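Local coordinates for eukaryotic translation initiation factor 4E type 5 (Leishmania major, PDB 7KCJ), which probably serves as a translation initiation factor that recognises the 7-methylguanosine cap of messenger RNA, at residues A[15-21]-A[78-84]; A[96-102]-A[187-193]; A[135-141]-A[154-160]. All coordinates share one frame; numbering follows the deposited sequence.

Contact 1 of 3, residues A[15-21]-A[78-84]; sequences RDKWFVS and LIFARNN
Trp-18 and Arg-82 face each other as a non-hydrogen-bonded antiparallel pair in the curved eIF4E-type beta sheet. Hydrogen-bonded pairs follow at Phe-19 with Ala-81 and at Ser-21 with Ile-79. Arg-82 and Asn-83 are the central residues of a type II beta turn from Ala-81 to Asn-84. The indole is tied down within its own segment, Trp-18 NE1 donating to Arg-15 O at 2.9 Å. Along Arg-82, CB comes first: it sits over the indole face, 3.5 Å from the centroid of the Trp-18 six-membered ring and only 4° off its normal, a well-centred CH-pi contact. CG is anti to the backbone nitrogen (chi1 -169°), which carries the chain past Trp-18 CE2 and the carbonyl of Lys-17. CD then lies over the guanidinium face of Arg-15, 3.6 Å from Arg-15 NH1. A bend at the third torsion turns the tip aside; NE forms a salt bridge with Asp-137, whose carboxylate also has Arg-15 as a long, weak ion partner, so that acid probably offsets the proximity of the two arginines. At the tip, Arg-82 NH1 reaches Asp-16 OD2 at 3.3 Å, a salt bridge whose hydrogen bond is weak, bent to 128°.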
loop_
_atom_site.group_PDB
_atom_site.type_symbol
_atom_site.label_atom_id
_atom_site.label_comp_id
_atom_site.label_asym_id
_atom_site.label_seq_id
_atom_site.Cartn_x
_atom_site.Cartn_y
_atom_site.Cartn_z
ATOM N N ARG A 15 -2.633 13.272 7.040
ATOM C CA ARG A 15 -1.571 13.701 7.944
ATOM C C ARG A 15 -0.293 13.882 7.104
ATOM O O ARG A 15 0.032 13.037 6.262
ATOM C CB ARG A 15 -1.373 12.706 9.101
ATOM C CG ARG A 15 -0.976 11.312 8.646
ATOM C CD ARG A 15 -0.931 10.333 9.793
ATOM N NE ARG A 15 -0.295 9.092 9.373
ATOM C CZ ARG A 15 0.991 8.803 9.556
ATOM N NH1 ARG A 15 1.782 9.643 10.214
ATOM N NH2 ARG A 15 1.482 7.652 9.128
ATOM N N ASP A 16 0.368 15.036 7.238
ATOM C CA ASP A 16 1.569 15.350 6.433
ATOM C C ASP A 16 1.263 15.191 4.900
ATOM O O ASP A 16 0.095 15.169 4.541
ATOM C CB ASP A 16 2.742 14.457 6.898
ATOM C CG ASP A 16 2.999 14.493 8.386
ATOM O OD1 ASP A 16 3.376 15.563 8.895
ATOM O OD2 ASP A 16 2.845 13.446 9.034
ATOM N N LYS A 17 2.252 15.021 4.030
ATOM C CA LYS A 17 1.994 14.780 2.605
ATOM C C LYS A 17 2.550 13.415 2.218
ATOM O O LYS A 17 3.479 12.913 2.855
ATOM C CB LYS A 17 2.561 15.899 1.715
ATOM C CG LYS A 17 3.959 16.350 2.136
ATOM C CD LYS A 17 4.594 17.328 1.164
ATOM C CE LYS A 17 6.019 17.644 1.555
ATOM N NZ LYS A 17 6.733 18.389 0.483
ATOM N N TRP A 18 1.979 12.808 1.180
ATOM C CA TRP A 18 2.393 11.499 0.704
ATOM C C TRP A 18 2.723 11.605 -0.778
ATOM O O TRP A 18 1.963 12.223 -1.519
ATOM C CB TRP A 18 1.243 10.482 0.925
ATOM C CG TRP A 18 0.852 10.341 2.375
ATOM C CD1 TRP A 18 0.163 11.245 3.134
ATOM C CD2 TRP A 18 1.158 9.236 3.245
ATOM N NE1 TRP A 18 0.023 10.773 4.424
ATOM C CE2 TRP A 18 0.652 9.556 4.524
ATOM C CE3 TRP A 18 1.780 8.001 3.059
ATOM C CZ2 TRP A 18 0.769 8.684 5.612
ATOM C CZ3 TRP A 18 1.924 7.151 4.147
ATOM C CH2 TRP A 18 1.415 7.492 5.400
ATOM N N PHE A 19 3.854 11.040 -1.212
ATOM C CA PHE A 19 4.205 11.038 -2.626
ATOM C C PHE A 19 3.728 9.742 -3.275
ATOM O O PHE A 19 3.980 8.654 -2.759
ATOM C CB PHE A 19 5.705 11.226 -2.855
ATOM C CG PHE A 19 6.016 11.626 -4.274
ATOM C CD1 PHE A 19 5.900 12.941 -4.681
ATOM C CD2 PHE A 19 6.388 10.679 -5.215
ATOM C CE1 PHE A 19 6.168 13.309 -5.999
ATOM C CE2 PHE A 19 6.656 11.050 -6.529
ATOM C CZ PHE A 19 6.540 12.357 -6.913
ATOM N N VAL A 20 3.052 9.863 -4.413
ATOM C CA VAL A 20 2.492 8.719 -5.125
ATOM C C VAL A 20 3.346 8.410 -6.353
ATOM O O VAL A 20 3.721 9.316 -7.100
ATOM C CB VAL A 20 1.012 8.960 -5.525
ATOM C CG1 VAL A 20 0.367 7.675 -6.020
ATOM C CG2 VAL A 20 0.204 9.541 -4.363
ATOM N N SER A 21 3.677 7.145 -6.543
ATOM C CA SER A 21 4.452 6.711 -7.697
ATOM C C SER A 21 3.995 5.329 -8.154
ATOM O O SER A 21 3.437 4.555 -7.373
ATOM C CB SER A 21 5.944 6.734 -7.397
ATOM O OG SER A 21 6.203 5.822 -6.351
ATOM N N LEU A 78 1.712 0.276 -6.826
ATOM C CA LEU A 78 1.325 1.673 -6.657
ATOM C C LEU A 78 1.831 2.015 -5.262
ATOM O O LEU A 78 1.479 1.329 -4.317
ATOM C CB LEU A 78 -0.190 1.860 -6.753
ATOM C CG LEU A 78 -0.680 3.290 -6.548
ATOM C CD1 LEU A 78 -0.147 4.209 -7.644
ATOM C CD2 LEU A 78 -2.226 3.340 -6.512
ATOM N N ILE A 79 2.717 2.986 -5.137
ATOM C CA ILE A 79 3.381 3.304 -3.868
ATOM C C ILE A 79 3.007 4.672 -3.292
ATOM O O ILE A 79 2.961 5.657 -4.030
ATOM C CB ILE A 79 4.907 3.217 -4.128
ATOM C CG1 ILE A 79 5.314 1.808 -4.664
ATOM C CG2 ILE A 79 5.738 3.618 -2.897
ATOM C CD1 ILE A 79 6.815 1.708 -5.201
ATOM N N PHE A 80 2.769 4.741 -1.972
ATOM C CA PHE A 80 2.481 5.987 -1.263
ATOM C C PHE A 80 3.517 6.103 -0.148
ATOM O O PHE A 80 3.578 5.220 0.721
ATOM C CB PHE A 80 1.071 5.977 -0.637
ATOM C CG PHE A 80 -0.063 5.791 -1.617
ATOM C CD1 PHE A 80 -0.372 4.537 -2.113
ATOM C CD2 PHE A 80 -0.829 6.869 -2.028
ATOM C CE1 PHE A 80 -1.410 4.372 -3.014
ATOM C CE2 PHE A 80 -1.858 6.700 -2.935
ATOM C CZ PHE A 80 -2.153 5.455 -3.412
ATOM N N ALA A 81 4.323 7.180 -0.148
ATOM C CA ALA A 81 5.326 7.348 0.901
ATOM C C ALA A 81 5.174 8.686 1.579
ATOM O O ALA A 81 5.200 9.713 0.904
ATOM C CB ALA A 81 6.736 7.208 0.345
ATOM N N ARG A 82 5.062 8.685 2.908
ATOM C CA ARG A 82 4.932 9.926 3.640
ATOM C C ARG A 82 6.245 10.724 3.624
ATOM O O ARG A 82 7.289 10.197 4.009
ATOM C CB ARG A 82 4.442 9.644 5.070
ATOM C CG ARG A 82 4.040 10.909 5.813
ATOM C CD ARG A 82 3.635 10.609 7.238
ATOM N NE ARG A 82 4.714 9.973 7.996
ATOM C CZ ARG A 82 5.682 10.637 8.624
ATOM N NH1 ARG A 82 5.713 11.963 8.598
ATOM N NH2 ARG A 82 6.620 9.976 9.294
ATOM N N ASN A 83 6.192 11.981 3.136
ATOM C CA ASN A 83 7.315 12.926 3.058
ATOM C C ASN A 83 8.531 12.448 2.258
ATOM O O ASN A 83 9.629 12.957 2.494
ATOM C CB ASN A 83 7.781 13.333 4.469
ATOM C CG ASN A 83 6.883 14.252 5.237
ATOM O OD1 ASN A 83 6.950 14.316 6.471
ATOM N ND2 ASN A 83 6.041 15.014 4.557
ATOM N N ASN A 84 8.363 11.513 1.313
ATOM C CA ASN A 84 9.517 11.011 0.567
ATOM C C ASN A 84 9.165 10.787 -0.888
ATOM O O ASN A 84 8.307 9.947 -1.185
ATOM C CB ASN A 84 10.037 9.733 1.213
ATOM C CG ASN A 84 11.326 9.219 0.608
ATOM O OD1 ASN A 84 11.990 9.903 -0.177
ATOM N ND2 ASN A 84 11.707 8.001 0.963
#

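Contact 2 of 3, residues A[96-102]-A[187-193]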
loop_
_atom_site.group_PDB
_atom_site.type_symbol
_atom_site.label_atom_id
_atom_site.label_comp_id
_atom_site.label_asym_id
_atom_site.label_seq_id
_atom_site.Cartn_x
_atom_site.Cartn_y
_atom_site.Cartn_z
ATOM N N GLY A 96 11.456 -1.466 12.218
ATOM C CA GLY A 96 10.135 -1.630 11.644
ATOM C C GLY A 96 9.750 -3.020 11.209
ATOM O O GLY A 96 10.532 -3.967 11.308
ATOM N N SER A 97 8.532 -3.144 10.704
ATOM C CA SER A 97 8.018 -4.401 10.177
ATOM C C SER A 97 6.829 -4.114 9.224
ATOM O O SER A 97 6.565 -2.942 8.919
ATOM C CB SER A 97 7.664 -5.375 11.299
ATOM O OG SER A 97 6.627 -4.895 12.138
ATOM N N ARG A 98 6.153 -5.162 8.711
ATOM C CA ARG A 98 5.076 -4.942 7.761
ATOM C C ARG A 98 3.827 -5.766 8.020
ATOM O O ARG A 98 3.876 -6.786 8.707
ATOM C CB ARG A 98 5.590 -5.154 6.330
ATOM C CG ARG A 98 5.931 -6.589 6.024
ATOM C CD ARG A 98 6.730 -6.725 4.745
ATOM N NE ARG A 98 7.203 -8.097 4.580
ATOM C CZ ARG A 98 7.220 -8.757 3.426
ATOM N NH1 ARG A 98 6.782 -8.177 2.313
ATOM N NH2 ARG A 98 7.651 -10.008 3.379
ATOM N N ILE A 99 2.696 -5.291 7.476
ATOM C CA ILE A 99 1.414 -5.981 7.553
ATOM C C ILE A 99 0.925 -6.185 6.126
ATOM O O ILE A 99 0.877 -5.229 5.350
ATOM C CB ILE A 99 0.383 -5.192 8.418
ATOM C CG1 ILE A 99 0.771 -5.207 9.898
ATOM C CG2 ILE A 99 -1.025 -5.737 8.228
ATOM C CD1 ILE A 99 0.003 -4.227 10.723
ATOM N N MET A 100 0.622 -7.434 5.749
ATOM C CA MET A 100 0.095 -7.725 4.414
ATOM C C MET A 100 -1.366 -8.036 4.528
ATOM O O MET A 100 -1.760 -8.842 5.368
ATOM C CB MET A 100 0.789 -8.927 3.749
ATOM C CG MET A 100 2.282 -8.927 3.859
ATOM S SD MET A 100 3.206 -7.543 3.260
ATOM C CE MET A 100 3.294 -8.010 1.519
ATOM N N ILE A 101 -2.176 -7.372 3.715
ATOM C CA ILE A 101 -3.616 -7.598 3.662
ATOM C C ILE A 101 -3.964 -8.021 2.239
ATOM O O ILE A 101 -3.829 -7.210 1.317
ATOM C CB ILE A 101 -4.378 -6.307 4.048
ATOM C CG1 ILE A 101 -3.967 -5.807 5.439
ATOM C CG2 ILE A 101 -5.884 -6.515 3.986
ATOM C CD1 ILE A 101 -3.965 -4.388 5.553
ATOM N N ASN A 102 -4.407 -9.268 2.047
ATOM C CA ASN A 102 -4.838 -9.731 0.718
ATOM C C ASN A 102 -6.347 -9.593 0.599
ATOM O O ASN A 102 -7.064 -10.061 1.473
ATOM C CB ASN A 102 -4.438 -11.171 0.474
ATOM C CG ASN A 102 -2.941 -11.335 0.393
ATOM O OD1 ASN A 102 -2.336 -11.070 -0.649
ATOM N ND2 ASN A 102 -2.320 -11.760 1.481
ATOM N N ASN A 187 -7.363 -11.774 4.102
ATOM C CA ASN A 187 -6.501 -12.237 5.178
ATOM C C ASN A 187 -5.486 -11.171 5.580
ATOM O O ASN A 187 -5.052 -10.354 4.752
ATOM C CB ASN A 187 -5.839 -13.579 4.884
ATOM C CG ASN A 187 -5.044 -13.574 3.629
ATOM O OD1 ASN A 187 -3.910 -13.056 3.594
ATOM N ND2 ASN A 187 -5.624 -14.152 2.561
ATOM N N ILE A 188 -5.145 -11.157 6.874
ATOM C CA ILE A 188 -4.214 -10.201 7.426
ATOM C C ILE A 188 -3.060 -10.967 8.026
ATOM O O ILE A 188 -3.268 -11.917 8.782
ATOM C CB ILE A 188 -4.892 -9.293 8.485
ATOM C CG1 ILE A 188 -6.085 -8.548 7.881
ATOM C CG2 ILE A 188 -3.871 -8.304 9.076
ATOM C CD1 ILE A 188 -6.940 -7.866 8.848
ATOM N N ALA A 189 -1.838 -10.564 7.693
ATOM C CA ALA A 189 -0.655 -11.220 8.217
ATOM C C ALA A 189 0.380 -10.195 8.662
ATOM O O ALA A 189 0.497 -9.133 8.061
ATOM C CB ALA A 189 -0.059 -12.132 7.158
ATOM N N GLU A 190 1.117 -10.505 9.720
ATOM C CA GLU A 190 2.208 -9.660 10.194
ATOM C C GLU A 190 3.498 -10.369 9.828
ATOM O O GLU A 190 3.613 -11.588 10.012
ATOM C CB GLU A 190 2.148 -9.483 11.709
ATOM C CG GLU A 190 0.869 -8.833 12.186
ATOM C CD GLU A 190 0.733 -8.889 13.691
ATOM O OE1 GLU A 190 1.522 -8.203 14.383
ATOM O OE2 GLU A 190 -0.143 -9.637 14.180
ATOM N N ALA A 191 4.469 -9.627 9.320
ATOM C CA ALA A 191 5.744 -10.218 8.922
ATOM C C ALA A 191 6.883 -9.230 9.040
ATOM O O ALA A 191 6.669 -8.017 8.996
ATOM C CB ALA A 191 5.653 -10.737 7.483
ATOM N N SER A 192 8.107 -9.745 9.165
ATOM C CA SER A 192 9.283 -8.904 9.156
ATOM C C SER A 192 9.541 -8.469 7.695
ATOM O O SER A 192 8.922 -8.999 6.759
ATOM C CB SER A 192 10.480 -9.660 9.730
ATOM O OG SER A 192 10.960 -10.643 8.829
ATOM N N PHE A 193 10.421 -7.489 7.496
ATOM C CA PHE A 193 10.747 -7.026 6.149
ATOM C C PHE A 193 11.400 -8.129 5.291
ATOM O O PHE A 193 11.069 -8.237 4.108
ATOM C CB PHE A 193 11.636 -5.782 6.210
ATOM C CG PHE A 193 10.896 -4.545 6.644
ATOM C CD1 PHE A 193 9.655 -4.239 6.115
ATOM C CD2 PHE A 193 11.435 -3.696 7.576
ATOM C CE1 PHE A 193 8.993 -3.090 6.493
ATOM C CE2 PHE A 193 10.767 -2.553 7.954
ATOM C CZ PHE A 193 9.554 -2.253 7.409
HETATM O O HOH W 1 11.052 -6.253 10.267
#
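A single water joins Gly-96 to Phe-193, donating to Gly-96 O at 2.6 Å and accepting from Phe-193 N at 3.1 Å. Beside it the phenyl ring of Phe-193 folds back over the start of strand 97-102: Phe-193 CE2 comes to 3.4 Å from Gly-96 C, and the CA of Ser-97 lies over one ring face. Arg-98 reaches the same segment after the strand, through the carbonyl of Ser-192. Its CG stands between the backbone nitrogen and the carbonyl carbon (chi1 69°), and the extended chain beyond runs past Ala-191 O to place Arg-98 NE 2.9 Å from Ser-192 O. That donor approaches from 35° above the carbonyl plane, so it is not aimed at a lone pair. Phe-193 O, buried without a hydrogen-bond partner in the model, lies 3.6 Å above the guanidinium plane of Arg-98, where the positive charge may partly compensate it. Arg-98 NH1 continues to a salt bridge with Glu-156.

At the far end, Asn-102 ND2 donates to Asn-187 OD1 at 2.9 Å, the amide planes inclined by about half a right angle. Between these ends the ladder alternates regularly. On the face covered by helix 165-178, Ile-99 CG2 and Ile-188 CG2 lie side by side at 3.9 Å. With axes at 163° and one neighbour only for strand 187-191, this is the antiparallel pairing that closes one edge of the eIF4E-type sheet.

Contact 3 of 3, residues A[135-141]-A[154-160]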
loop_
_atom_site.group_PDB
_atom_site.type_symbol
_atom_site.label_atom_id
_atom_site.label_comp_id
_atom_site.label_asym_id
_atom_site.label_seq_id
_atom_site.Cartn_x
_atom_site.Cartn_y
_atom_site.Cartn_z
ATOM N N VAL A 135 2.375 5.420 12.980
ATOM C CA VAL A 135 3.670 4.850 12.645
ATOM C C VAL A 135 3.706 4.163 11.231
ATOM O O VAL A 135 4.770 3.733 10.779
ATOM C CB VAL A 135 4.040 3.924 13.837
ATOM C CG1 VAL A 135 4.193 2.453 13.460
ATOM C CG2 VAL A 135 5.229 4.456 14.622
ATOM N N CYS A 136 2.572 4.142 10.513
ATOM C CA CYS A 136 2.493 3.573 9.170
ATOM C C CYS A 136 3.036 4.617 8.147
ATOM O O CYS A 136 2.365 5.609 7.907
ATOM C CB CYS A 136 1.054 3.155 8.861
ATOM S SG CYS A 136 0.330 2.006 10.071
ATOM N N ASP A 137 4.259 4.428 7.589
ATOM C CA ASP A 137 4.846 5.431 6.682
ATOM C C ASP A 137 4.907 5.094 5.211
ATOM O O ASP A 137 5.252 5.976 4.430
ATOM C CB ASP A 137 6.257 5.829 7.109
ATOM C CG ASP A 137 6.308 6.466 8.463
ATOM O OD1 ASP A 137 5.411 7.278 8.767
ATOM O OD2 ASP A 137 7.232 6.141 9.231
ATOM N N VAL A 138 4.662 3.853 4.819
ATOM C CA VAL A 138 4.669 3.466 3.413
ATOM C C VAL A 138 3.501 2.522 3.167
ATOM O O VAL A 138 3.256 1.593 3.959
ATOM C CB VAL A 138 6.001 2.833 2.905
ATOM C CG1 VAL A 138 5.866 2.355 1.465
ATOM C CG2 VAL A 138 7.177 3.799 3.015
ATOM N N LEU A 139 2.813 2.725 2.055
ATOM C CA LEU A 139 1.716 1.882 1.651
ATOM C C LEU A 139 1.999 1.444 0.219
ATOM O O LEU A 139 2.257 2.288 -0.632
ATOM C CB LEU A 139 0.436 2.710 1.708
ATOM C CG LEU A 139 -0.884 1.985 1.757
ATOM C CD1 LEU A 139 -0.984 1.107 2.980
ATOM C CD2 LEU A 139 -1.997 3.012 1.819
ATOM N N ARG A 140 2.003 0.128 -0.044
ATOM C CA ARG A 140 2.265 -0.403 -1.372
ATOM C C ARG A 140 1.077 -1.249 -1.804
ATOM O O ARG A 140 0.670 -2.145 -1.088
ATOM C CB ARG A 140 3.559 -1.225 -1.384
ATOM C CG ARG A 140 4.689 -0.590 -0.577
ATOM C CD ARG A 140 6.017 -0.707 -1.261
ATOM N NE ARG A 140 6.521 -2.072 -1.228
ATOM C CZ ARG A 140 7.460 -2.546 -2.040
ATOM N NH1 ARG A 140 7.990 -1.769 -2.978
ATOM N NH2 ARG A 140 7.878 -3.801 -1.921
ATOM N N ILE A 141 0.480 -0.935 -2.943
ATOM C CA ILE A 141 -0.680 -1.662 -3.450
ATOM C C ILE A 141 -0.304 -2.444 -4.702
ATOM O O ILE A 141 0.206 -1.856 -5.650
ATOM C CB ILE A 141 -1.875 -0.721 -3.663
ATOM C CG1 ILE A 141 -2.122 0.166 -2.444
ATOM C CG2 ILE A 141 -3.112 -1.497 -3.991
ATOM C CD1 ILE A 141 -3.186 1.267 -2.730
ATOM N N ARG A 154 -3.194 -6.931 -3.189
ATOM C CA ARG A 154 -2.498 -7.026 -1.909
ATOM C C ARG A 154 -2.067 -5.654 -1.462
ATOM O O ARG A 154 -1.444 -4.940 -2.236
ATOM C CB ARG A 154 -1.263 -7.929 -1.978
ATOM C CG ARG A 154 -0.630 -8.097 -0.583
ATOM C CD ARG A 154 0.728 -8.748 -0.604
ATOM N NE ARG A 154 0.745 -10.050 -1.250
ATOM C CZ ARG A 154 1.858 -10.722 -1.537
ATOM N NH1 ARG A 154 3.051 -10.198 -1.265
ATOM N NH2 ARG A 154 1.788 -11.908 -2.131
ATOM N N VAL A 155 -2.368 -5.292 -0.227
ATOM C CA VAL A 155 -1.922 -4.036 0.341
ATOM C C VAL A 155 -0.832 -4.363 1.357
ATOM O O VAL A 155 -1.009 -5.236 2.212
ATOM C CB VAL A 155 -3.071 -3.223 0.970
ATOM C CG1 VAL A 155 -2.556 -1.866 1.469
ATOM C CG2 VAL A 155 -4.210 -3.023 -0.021
ATOM N N GLU A 156 0.321 -3.736 1.218
ATOM C CA GLU A 156 1.465 -3.941 2.101
ATOM C C GLU A 156 1.699 -2.634 2.859
ATOM O O GLU A 156 1.908 -1.594 2.236
ATOM C CB GLU A 156 2.703 -4.312 1.266
ATOM C CG GLU A 156 4.010 -4.411 2.049
ATOM C CD GLU A 156 5.218 -4.777 1.205
ATOM O OE1 GLU A 156 6.202 -5.309 1.762
ATOM O OE2 GLU A 156 5.178 -4.527 -0.024
ATOM N N VAL A 157 1.658 -2.681 4.188
ATOM C CA VAL A 157 1.858 -1.492 5.026
ATOM C C VAL A 157 3.183 -1.595 5.762
ATOM O O VAL A 157 3.393 -2.585 6.453
ATOM C CB VAL A 157 0.713 -1.366 6.074
ATOM C CG1 VAL A 157 0.795 -0.025 6.801
ATOM C CG2 VAL A 157 -0.672 -1.572 5.442
ATOM N N TRP A 158 4.062 -0.585 5.667
ATOM C CA TRP A 158 5.345 -0.590 6.387
ATOM C C TRP A 158 5.244 0.276 7.614
ATOM O O TRP A 158 4.896 1.451 7.509
ATOM C CB TRP A 158 6.520 -0.103 5.521
ATOM C CG TRP A 158 6.877 -0.973 4.341
ATOM C CD1 TRP A 158 6.323 -2.173 3.992
ATOM C CD2 TRP A 158 7.867 -0.682 3.343
ATOM N NE1 TRP A 158 6.905 -2.642 2.836
ATOM C CE2 TRP A 158 7.859 -1.747 2.420
ATOM C CE3 TRP A 158 8.773 0.370 3.145
ATOM C CZ2 TRP A 158 8.683 -1.764 1.293
ATOM C CZ3 TRP A 158 9.624 0.319 2.049
ATOM C CH2 TRP A 158 9.577 -0.746 1.146
ATOM N N LEU A 159 5.488 -0.310 8.782
ATOM C CA LEU A 159 5.440 0.419 10.041
ATOM C C LEU A 159 6.865 0.773 10.457
ATOM O O LEU A 159 7.750 -0.069 10.347
ATOM C CB LEU A 159 4.798 -0.423 11.158
ATOM C CG LEU A 159 3.666 -1.415 10.840
ATOM C CD1 LEU A 159 3.128 -1.994 12.076
ATOM C CD2 LEU A 159 2.529 -0.756 10.165
ATOM N N SER A 160 7.084 1.977 10.967
ATOM C CA SER A 160 8.418 2.370 11.446
ATOM C C SER A 160 8.748 1.748 12.818
ATOM O O SER A 160 9.929 1.602 13.158
ATOM C CB SER A 160 8.564 3.884 11.486
ATOM O OG SER A 160 7.661 4.468 12.409
HETATM O O HOH W 2 7.190 7.089 11.695
#
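Strands 136-141 and 154-159 run antiparallel at 165°, pairing from Ile-141 with Val-155 to Cys-136 with Leu-159 as a beta hairpin in the middle of the eIF4E-type sheet, where a beta bulge shifts the register by one between Cys-136 and Val-138. Trp-158 O accepts from Asp-137 N at the bulge, while Val-138 N is buried with no partner in the model.

One face is polar and aromatic. Glu-156 projects as an extended chain, with CG anti to the backbone N (chi1 174°), and its two carboxylate oxygens divide the work. OE2 takes the NE of Arg-140 at 3.0 Å in a salt bridge, entering from above the carboxylate plane. Glu-156 OE1 takes Trp-158 NE1, also at 3.0 Å and nearly straight at 170°, the oxygen lying in the indole plane. These bonds probably fix the rotation of the indole. Val-138 CG1 and Arg-140 CD cover the same indole face, the former 4.3 Å from the six-membered ring centroid, and Trp-158 CZ2 in turn lies over the guanidinium of Arg-140. Tyr-90 and Phe-193 also pack on Trp-158. In canonical eIF4E proteins the face away from the helices carries the cap pocket, so this face, with Trp-158 on it, is probably the cap-binding side here as well.

The other face is apolar and meets helix 108-121: Leu-139 CD1 touches both Val-155 CG1 and Val-157 CG2 at 3.7 Å, and Cys-136 SG reaches Leu-159 CD2 at 3.5 Å. At the bulge, Asp-137 directs OD1 to Arg-82, while a water donates to its OD2 at 2.6 Å and hydrogen-bonds Ser-160 OG at 2.8 Å.

Overall arrangement
All three contacts are antiparallel pairings within one antiparallel sheet. Contact 3 lies centrally, its centre about 10 Å from that of contact 1 and about 9 Å from that of contact 2; contacts 1 and 2, about 19 Å apart between centres, do not touch. Backbone bonds make the sheet continuous: Leu-78 O with Ile-141 N on one side, Ser-97 O with Leu-159 N on the other. Along the chain contact 1 closes first, and contact 3 forms between the two halves of contact 2. Helices 56-64, 108-121 and 165-178 cover one face across the three contacts, so the pairings join six strands into a single helix-backed sheet, consistent with the eIF4E fold.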